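Local coordinates for protein glycoside Hydrolase Family 43_12 (Metagenome, PDB 7JVH) that probably hydrolyses glycosidic bonds in arabinose- or xylose-containing plant cell-wall carbohydrates, at residues V76-A81 with S118-P124; F80-P84 with W397-P403; K246-Y251 with W343-W347. All blocks are in the same frame, centred on the assembly; numbering follows the deposited sequence.

Contact 1 (V76-A81 with S118-P124); sequences VNSSFA and SAGIYAP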
# COMPACT_ATOMS: atom_id res chain seq x y z
N VAL A 76 -5.15 -2.85 8.21
CA VAL A 76 -4.91 -3.37 6.87
C VAL A 76 -4.96 -2.27 5.81
O VAL A 76 -5.50 -1.18 6.07
CB VAL A 76 -5.88 -4.50 6.53
CG1 VAL A 76 -5.73 -5.66 7.50
CG2 VAL A 76 -7.32 -4.01 6.50
N ASN A 77 -4.40 -2.57 4.64
CA ASN A 77 -4.19 -1.63 3.54
C ASN A 77 -4.47 -2.27 2.16
O ASN A 77 -4.40 -3.50 2.00
CB ASN A 77 -2.75 -1.13 3.57
CG ASN A 77 -2.38 -0.49 4.90
OD1 ASN A 77 -1.76 -1.11 5.78
ND2 ASN A 77 -2.75 0.78 5.04
N SER A 78 -4.79 -1.43 1.17
CA SER A 78 -4.89 -1.83 -0.21
C SER A 78 -3.50 -2.12 -0.76
O SER A 78 -2.51 -1.65 -0.21
CB SER A 78 -5.58 -0.75 -1.05
OG SER A 78 -5.03 0.52 -0.83
N SER A 79 -3.43 -2.92 -1.83
CA SER A 79 -2.17 -3.39 -2.39
C SER A 79 -2.13 -3.60 -3.90
O SER A 79 -1.06 -3.87 -4.46
CB SER A 79 -1.74 -4.69 -1.69
OG SER A 79 -2.78 -5.64 -1.66
N PHE A 80 -3.28 -3.52 -4.56
CA PHE A 80 -3.37 -3.51 -6.02
C PHE A 80 -2.80 -4.82 -6.61
O PHE A 80 -3.28 -5.90 -6.24
CB PHE A 80 -2.81 -2.17 -6.53
CG PHE A 80 -3.50 -1.01 -5.88
CD1 PHE A 80 -4.70 -0.54 -6.38
CD2 PHE A 80 -3.02 -0.46 -4.71
CE1 PHE A 80 -5.38 0.49 -5.76
CE2 PHE A 80 -3.72 0.58 -4.08
CZ PHE A 80 -4.89 1.04 -4.61
N ALA A 81 -1.77 -4.76 -7.46
CA ALA A 81 -1.24 -5.97 -8.12
C ALA A 81 -0.12 -6.73 -7.39
O ALA A 81 0.44 -7.68 -7.92
CB ALA A 81 -0.81 -5.64 -9.54
N SER A 118 -2.89 -0.53 -11.66
CA SER A 118 -3.83 0.25 -10.88
C SER A 118 -5.20 -0.43 -10.77
O SER A 118 -6.24 0.24 -10.69
CB SER A 118 -3.94 1.64 -11.47
OG SER A 118 -4.61 1.62 -12.71
N ALA A 119 -5.19 -1.76 -10.77
CA ALA A 119 -6.37 -2.58 -10.56
C ALA A 119 -6.12 -3.43 -9.30
O ALA A 119 -5.54 -2.94 -8.35
CB ALA A 119 -6.65 -3.45 -11.80
N GLY A 120 -6.55 -4.70 -9.30
CA GLY A 120 -6.31 -5.61 -8.20
C GLY A 120 -7.10 -5.21 -6.96
O GLY A 120 -8.29 -4.87 -7.03
N ILE A 121 -6.42 -5.23 -5.81
CA ILE A 121 -7.05 -5.03 -4.50
C ILE A 121 -7.19 -3.55 -4.15
O ILE A 121 -6.22 -2.87 -3.85
CB ILE A 121 -6.27 -5.73 -3.39
CG1 ILE A 121 -6.15 -7.23 -3.67
CG2 ILE A 121 -6.93 -5.48 -2.05
CD1 ILE A 121 -7.46 -7.98 -3.76
N TYR A 122 -8.44 -3.06 -4.19
CA TYR A 122 -8.78 -1.68 -3.82
C TYR A 122 -8.95 -1.56 -2.27
O TYR A 122 -8.56 -2.46 -1.52
CB TYR A 122 -10.01 -1.22 -4.60
CG TYR A 122 -9.69 -0.69 -5.99
CD1 TYR A 122 -8.63 -1.22 -6.75
CD2 TYR A 122 -10.44 0.33 -6.56
CE1 TYR A 122 -8.34 -0.74 -8.02
CE2 TYR A 122 -10.13 0.83 -7.82
CZ TYR A 122 -9.08 0.28 -8.55
OH TYR A 122 -8.77 0.79 -9.78
N ALA A 123 -9.50 -0.43 -1.82
CA ALA A 123 -9.67 -0.14 -0.40
C ALA A 123 -10.17 -1.33 0.41
O ALA A 123 -11.23 -1.88 0.12
CB ALA A 123 -10.60 1.04 -0.21
N PRO A 124 -9.41 -1.79 1.41
CA PRO A 124 -9.89 -2.82 2.34
C PRO A 124 -10.70 -2.23 3.49
O PRO A 124 -10.49 -1.06 3.85
CB PRO A 124 -8.58 -3.39 2.88
CG PRO A 124 -7.66 -2.24 2.89
CD PRO A 124 -8.02 -1.40 1.69

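Contact 2 (F80-P84 with W397-P403); sequences FAMFP and WVAMRGP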
# COMPACT_ATOMS: atom_id res chain seq x y z
N PHE A 80 -3.28 -3.52 -4.56
CA PHE A 80 -3.37 -3.51 -6.02
C PHE A 80 -2.80 -4.82 -6.61
O PHE A 80 -3.28 -5.90 -6.24
CB PHE A 80 -2.81 -2.17 -6.53
CG PHE A 80 -3.50 -1.01 -5.88
CD1 PHE A 80 -4.70 -0.54 -6.38
CD2 PHE A 80 -3.02 -0.46 -4.71
CE1 PHE A 80 -5.38 0.49 -5.76
CE2 PHE A 80 -3.72 0.58 -4.08
CZ PHE A 80 -4.89 1.04 -4.61
N ALA A 81 -1.77 -4.76 -7.46
CA ALA A 81 -1.24 -5.97 -8.12
C ALA A 81 -0.12 -6.73 -7.39
O ALA A 81 0.44 -7.68 -7.92
CB ALA A 81 -0.81 -5.64 -9.54
N MSE A 82 0.21 -6.29 -6.18
CA MSE A 82 1.29 -6.90 -5.42
C MSE A 82 0.77 -8.19 -4.80
O MSE A 82 -0.42 -8.31 -4.51
CB MSE A 82 1.81 -5.94 -4.34
CG MSE A 82 2.37 -4.63 -4.89
SE MSE A 82 2.87 -3.43 -3.39
CE MSE A 82 3.42 -1.65 -4.02
N PHE A 83 1.66 -9.18 -4.63
CA PHE A 83 1.31 -10.44 -4.00
C PHE A 83 2.39 -10.87 -3.01
O PHE A 83 3.58 -10.85 -3.34
CB PHE A 83 1.09 -11.55 -5.02
CG PHE A 83 0.53 -12.80 -4.43
CD1 PHE A 83 -0.85 -12.95 -4.28
CD2 PHE A 83 1.36 -13.80 -3.96
CE1 PHE A 83 -1.36 -14.11 -3.71
CE2 PHE A 83 0.86 -14.94 -3.39
CZ PHE A 83 -0.50 -15.11 -3.27
N PRO A 84 2.04 -11.27 -1.76
CA PRO A 84 0.65 -11.31 -1.29
C PRO A 84 0.06 -9.92 -1.13
O PRO A 84 0.81 -8.95 -1.11
CB PRO A 84 0.78 -11.99 0.06
CG PRO A 84 2.17 -11.65 0.50
CD PRO A 84 2.99 -11.70 -0.72
N TRP A 397 8.32 -8.12 1.98
CA TRP A 397 8.74 -8.48 0.65
C TRP A 397 7.56 -8.97 -0.18
O TRP A 397 6.86 -9.89 0.21
CB TRP A 397 9.82 -9.54 0.73
CG TRP A 397 11.06 -8.98 1.32
CD1 TRP A 397 11.49 -9.13 2.60
CD2 TRP A 397 12.01 -8.14 0.66
NE1 TRP A 397 12.66 -8.44 2.78
CE2 TRP A 397 13.00 -7.82 1.60
CE3 TRP A 397 12.12 -7.61 -0.63
CZ2 TRP A 397 14.09 -7.01 1.29
CZ3 TRP A 397 13.20 -6.80 -0.95
CH2 TRP A 397 14.18 -6.52 0.02
N VAL A 398 7.35 -8.32 -1.33
CA VAL A 398 6.27 -8.64 -2.25
C VAL A 398 6.81 -8.94 -3.64
O VAL A 398 7.93 -8.54 -3.99
CB VAL A 398 5.26 -7.47 -2.35
CG1 VAL A 398 4.55 -7.25 -1.02
CG2 VAL A 398 5.94 -6.18 -2.83
N ALA A 399 6.01 -9.67 -4.42
CA ALA A 399 6.27 -9.93 -5.83
C ALA A 399 5.15 -9.25 -6.61
O ALA A 399 4.09 -8.96 -6.06
CB ALA A 399 6.29 -11.42 -6.10
N MSE A 400 5.40 -8.96 -7.89
CA MSE A 400 4.41 -8.39 -8.79
C MSE A 400 3.68 -9.51 -9.52
O MSE A 400 4.31 -10.34 -10.15
CB MSE A 400 5.07 -7.44 -9.79
CG MSE A 400 5.63 -6.18 -9.17
SE MSE A 400 4.23 -5.06 -8.38
CE MSE A 400 2.80 -4.99 -9.73
N ARG A 401 2.35 -9.53 -9.39
CA ARG A 401 1.48 -10.35 -10.23
C ARG A 401 1.61 -11.87 -10.07
O ARG A 401 1.25 -12.63 -10.96
CB ARG A 401 1.64 -9.96 -11.71
CG ARG A 401 1.40 -8.48 -11.99
CD ARG A 401 1.38 -8.19 -13.48
NE ARG A 401 0.77 -6.89 -13.74
CZ ARG A 401 1.45 -5.75 -13.91
NH1 ARG A 401 2.76 -5.70 -13.83
NH2 ARG A 401 0.77 -4.63 -14.17
N GLY A 402 2.09 -12.32 -8.90
CA GLY A 402 2.24 -13.74 -8.63
C GLY A 402 3.02 -14.03 -7.36
O GLY A 402 3.63 -13.13 -6.78
N PRO A 403 3.05 -15.30 -6.89
CA PRO A 403 3.79 -15.65 -5.68
C PRO A 403 5.29 -15.80 -5.91
O PRO A 403 5.71 -16.27 -6.97
CB PRO A 403 3.17 -17.00 -5.28
CG PRO A 403 2.62 -17.57 -6.55
CD PRO A 403 2.37 -16.44 -7.51

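Contact 3 (K246-Y251 with W343-W347); sequences KNGTYY and WSGTW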
# COMPACT_ATOMS: atom_id res chain seq x y z
N LYS A 246 -23.07 5.03 18.03
CA LYS A 246 -22.66 5.58 19.32
C LYS A 246 -23.80 6.35 19.99
O LYS A 246 -24.37 7.27 19.40
CB LYS A 246 -21.45 6.49 19.11
CG LYS A 246 -20.60 6.72 20.36
CD LYS A 246 -19.33 7.46 19.99
CE LYS A 246 -18.63 8.07 21.19
NZ LYS A 246 -19.40 9.25 21.70
N ASN A 247 -24.12 5.98 21.24
CA ASN A 247 -25.25 6.55 22.00
C ASN A 247 -26.56 6.48 21.25
O ASN A 247 -27.33 7.44 21.22
CB ASN A 247 -24.98 8.01 22.41
CG ASN A 247 -23.62 8.20 23.06
OD1 ASN A 247 -22.92 9.18 22.81
ND2 ASN A 247 -23.24 7.24 23.91
N GLY A 248 -26.81 5.33 20.60
CA GLY A 248 -28.04 5.08 19.87
C GLY A 248 -28.15 5.72 18.50
O GLY A 248 -29.11 5.44 17.78
N THR A 249 -27.16 6.53 18.10
CA THR A 249 -27.15 7.23 16.82
C THR A 249 -26.22 6.53 15.83
O THR A 249 -25.16 6.03 16.22
CB THR A 249 -26.67 8.69 17.01
OG1 THR A 249 -27.56 9.37 17.90
CG2 THR A 249 -26.61 9.44 15.70
N TYR A 250 -26.62 6.49 14.56
CA TYR A 250 -25.81 5.93 13.47
C TYR A 250 -24.98 7.02 12.83
O TYR A 250 -25.43 8.15 12.67
CB TYR A 250 -26.69 5.23 12.41
CG TYR A 250 -27.43 4.03 12.97
CD1 TYR A 250 -26.85 2.77 12.94
CD2 TYR A 250 -28.67 4.17 13.57
CE1 TYR A 250 -27.51 1.67 13.47
CE2 TYR A 250 -29.32 3.09 14.13
CZ TYR A 250 -28.74 1.83 14.06
OH TYR A 250 -29.38 0.74 14.59
N TYR A 251 -23.75 6.66 12.45
CA TYR A 251 -22.79 7.59 11.86
C TYR A 251 -22.24 6.99 10.59
O TYR A 251 -21.84 5.83 10.58
CB TYR A 251 -21.66 7.86 12.85
CG TYR A 251 -22.11 8.72 14.01
CD1 TYR A 251 -22.02 10.11 13.93
CD2 TYR A 251 -22.64 8.16 15.17
CE1 TYR A 251 -22.43 10.91 14.98
CE2 TYR A 251 -23.07 8.95 16.22
CZ TYR A 251 -22.96 10.34 16.12
OH TYR A 251 -23.38 11.14 17.15
N TRP A 343 -14.27 12.34 20.46
CA TRP A 343 -15.67 12.01 20.24
C TRP A 343 -16.47 12.07 21.53
O TRP A 343 -17.32 11.23 21.78
CB TRP A 343 -15.80 10.64 19.56
CG TRP A 343 -17.03 10.53 18.69
CD1 TRP A 343 -18.11 11.39 18.68
CD2 TRP A 343 -17.31 9.51 17.73
NE1 TRP A 343 -19.04 10.96 17.76
CE2 TRP A 343 -18.58 9.81 17.16
CE3 TRP A 343 -16.64 8.38 17.29
CZ2 TRP A 343 -19.16 9.02 16.18
CZ3 TRP A 343 -17.22 7.59 16.30
CH2 TRP A 343 -18.48 7.90 15.78
N SER A 344 -16.20 13.09 22.34
CA SER A 344 -16.87 13.33 23.61
C SER A 344 -18.24 14.00 23.41
O SER A 344 -19.03 14.06 24.34
CB SER A 344 -16.01 14.20 24.52
OG SER A 344 -15.71 15.44 23.91
N GLY A 345 -18.49 14.50 22.19
CA GLY A 345 -19.74 15.14 21.81
C GLY A 345 -20.45 14.37 20.70
O GLY A 345 -20.10 13.23 20.40
N THR A 346 -21.46 15.01 20.10
CA THR A 346 -22.24 14.43 19.00
C THR A 346 -21.36 13.90 17.86
O THR A 346 -21.58 12.79 17.38
CB THR A 346 -23.23 15.47 18.43
OG1 THR A 346 -24.06 15.98 19.49
CG2 THR A 346 -24.10 14.87 17.34
N TRP A 347 -20.37 14.69 17.44
CA TRP A 347 -19.56 14.41 16.25
C TRP A 347 -18.07 14.18 16.50
O TRP A 347 -17.48 14.80 17.38
CB TRP A 347 -19.64 15.57 15.28
CG TRP A 347 -21.02 16.00 14.89
CD1 TRP A 347 -21.73 17.02 15.43
CD2 TRP A 347 -21.82 15.46 13.83
NE1 TRP A 347 -22.94 17.14 14.78
CE2 TRP A 347 -23.01 16.19 13.79
CE3 TRP A 347 -21.63 14.42 12.91
CZ2 TRP A 347 -24.03 15.92 12.88
CZ3 TRP A 347 -22.64 14.15 11.99
CH2 TRP A 347 -23.83 14.90 11.99

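Contact 1 (V76-A81 with S118-P124)
Ser-118 and Ala-119 come up to the ring of Phe-80. The carbonyl oxygen of Ala-119 lies at the ring edge, near its plane, with Ala-119 O 3.2 Å from Phe-80 CD1. It also takes a CA-H...O contact from Phe-80 CA. Gly-120 follows with a positive phi, and its CA faces the carbonyl oxygen of Phe-80. A CB on Gly-120 would run into that oxygen, so the close backbone approach depends on the missing side chain.

Ile-121 forms a single antiparallel bridge with Phe-80. Ile-121 N gives a nearly straight bond to Phe-80 O at 3.2 Å. In return, Ile-121 O accepts from Phe-80 N at 3.1 Å and, weakly, from Ser-79 N. Phe-80 holds CG beside its own backbone N (chi1 -54°). The ring is thereby folded back over Ile-121 O, which sits 3.7 Å from the ring plane, over the centre.

Tyr-122 meets the same ring obliquely, with planes at 57° and Tyr-122 CD1 3.8 Å from Phe-80 CE1. Its hydroxyl bonds back to Ser-118 O, which ties down the far end of the ring. Its carbonyl oxygen touches Ser-78 CB, while Ser-78 OG turns to Asp-63. Ala-123 N bonds to a glycerol that probably comes from the crystallisation liquor. Pro-124 closes the row: CG rests 3.3 Å from Asn-77 C, and CB meets Val-76 CG2 at 3.9 Å.

Behind the contact, strand 134-142 covers Ile-121 and Pro-124, while strand 85-91 packs on Val-76 and Ile-121. The contact thus joins two neighbouring four-stranded sheets of the propeller.

Contact 2 (F80-P84 with W397-P403)
Met-82 and Phe-83 run antiparallel to Ala-399 and Met-400 in a short two-stranded sheet. Met-82 and Met-400 form the non-hydrogen-bonded pair, Phe-83 and Ala-399 the hydrogen-bonded one. Phe-83 N reaches Ala-399 O at 2.8 Å, and Ala-399 N reaches Phe-83 O at 2.9 Å. Beyond the strands, Arg-401 N adds a third bond to Ala-81 O at 3.0 Å, nearly in line with the carbonyl. The peptide bond between Phe-83 and Pro-84 is cis.

Both methionines are selenomethionines and share one side of the pair. Met-82 is extended: its CG meets Met-400 SE at 4.0 Å and its SE lies by Val-398 CG2. Met-400 is bent at chi2 and chi3, which brings its CE round to Ala-81 CB at 3.7 Å. The same methyl lies above one face of the Arg-401 guanidinium, offset toward its rim. That group is held by Cys-115 O and by a salt bridge to Glu-467.

Phe-83 and Ala-399 point to the other side. With CG anti to the backbone N (chi1 -172°), the Phe-83 ring passes Gly-402 and reaches Pro-403, its CE2 3.6 Å from Pro-403 CB. Phe-83 CB itself is 3.5 Å from Gly-402 O. A serine in place of Phe-83 would probably open a gap beside Pro-403, which would lose its aromatic neighbour.

One strand belongs to the family 43 catalytic part and the other to the C-terminal concanavalin A-like part. The arrangement is a two-stranded antiparallel sheet between the two domains, joining the propeller to the beta-sandwich that accompanies it in beta-xylosidase-like members of the family.

Contact 3 (K246-Y251 with W343-W347)
Lys-246 lays its side chain across the indole face of Trp-343. Lys-246 CD sits over the six-membered ring as a CH-pi contact. A bend at the last torsion (chi4 -72°) then turns the amine toward the carbonyl oxygen of Trp-343. Lys-246 NZ donates to Trp-343 O at 2.9 Å and also lies 4.1 Å from the centroid of the five-membered ring, a cation-pi contact.

Thr-346 O is the second acceptor, and it takes two donors. Trp-343 NE1 reaches Thr-346 O at 3.2 Å, straight at the hydrogen (167°) but from above the carbonyl plane. Tyr-251 OH also donates to it; that bond is modelled as very short, so its exact length is doubtful.

Trp-343 turns its edge to the face of Tyr-251 in a T-shaped pair, planes at 84°, with CZ2 over the ring centre. Trp-347 CE3 comes near the edge of the same tyrosine ring.

Lys-246 begins a type I' turn, closed by mutual backbone bonds with Thr-249. The chemistry is that of side-chain donors on backbone acceptors: two loop carbonyls are satisfied by a lysine, a tyrosine and an indole, and the indole face of Trp-343 probably helps to stabilise the lysine charge.

Overall arrangement
The chain carries five consecutive four-stranded antiparallel sheets, the blades of the five-bladed propeller of family 43. Contact 1 lies close to the centre of the folded chain, about 7 Å from it, centre to centre, where a loop of the first blade meets the opening of the second. Contact 2 starts from the same stretch, sharing Phe-80 and Ala-81, with its centre 11 Å away. It reaches across to the C-terminal domain, so one loop serves blade packing and domain joining. Contact 3 joins the fourth and fifth blades, about 30 Å from contact 1 and 40 Å from contact 2, centre to centre. Along the chain it follows contact 1 and is nested within the long loop closed by contact 2.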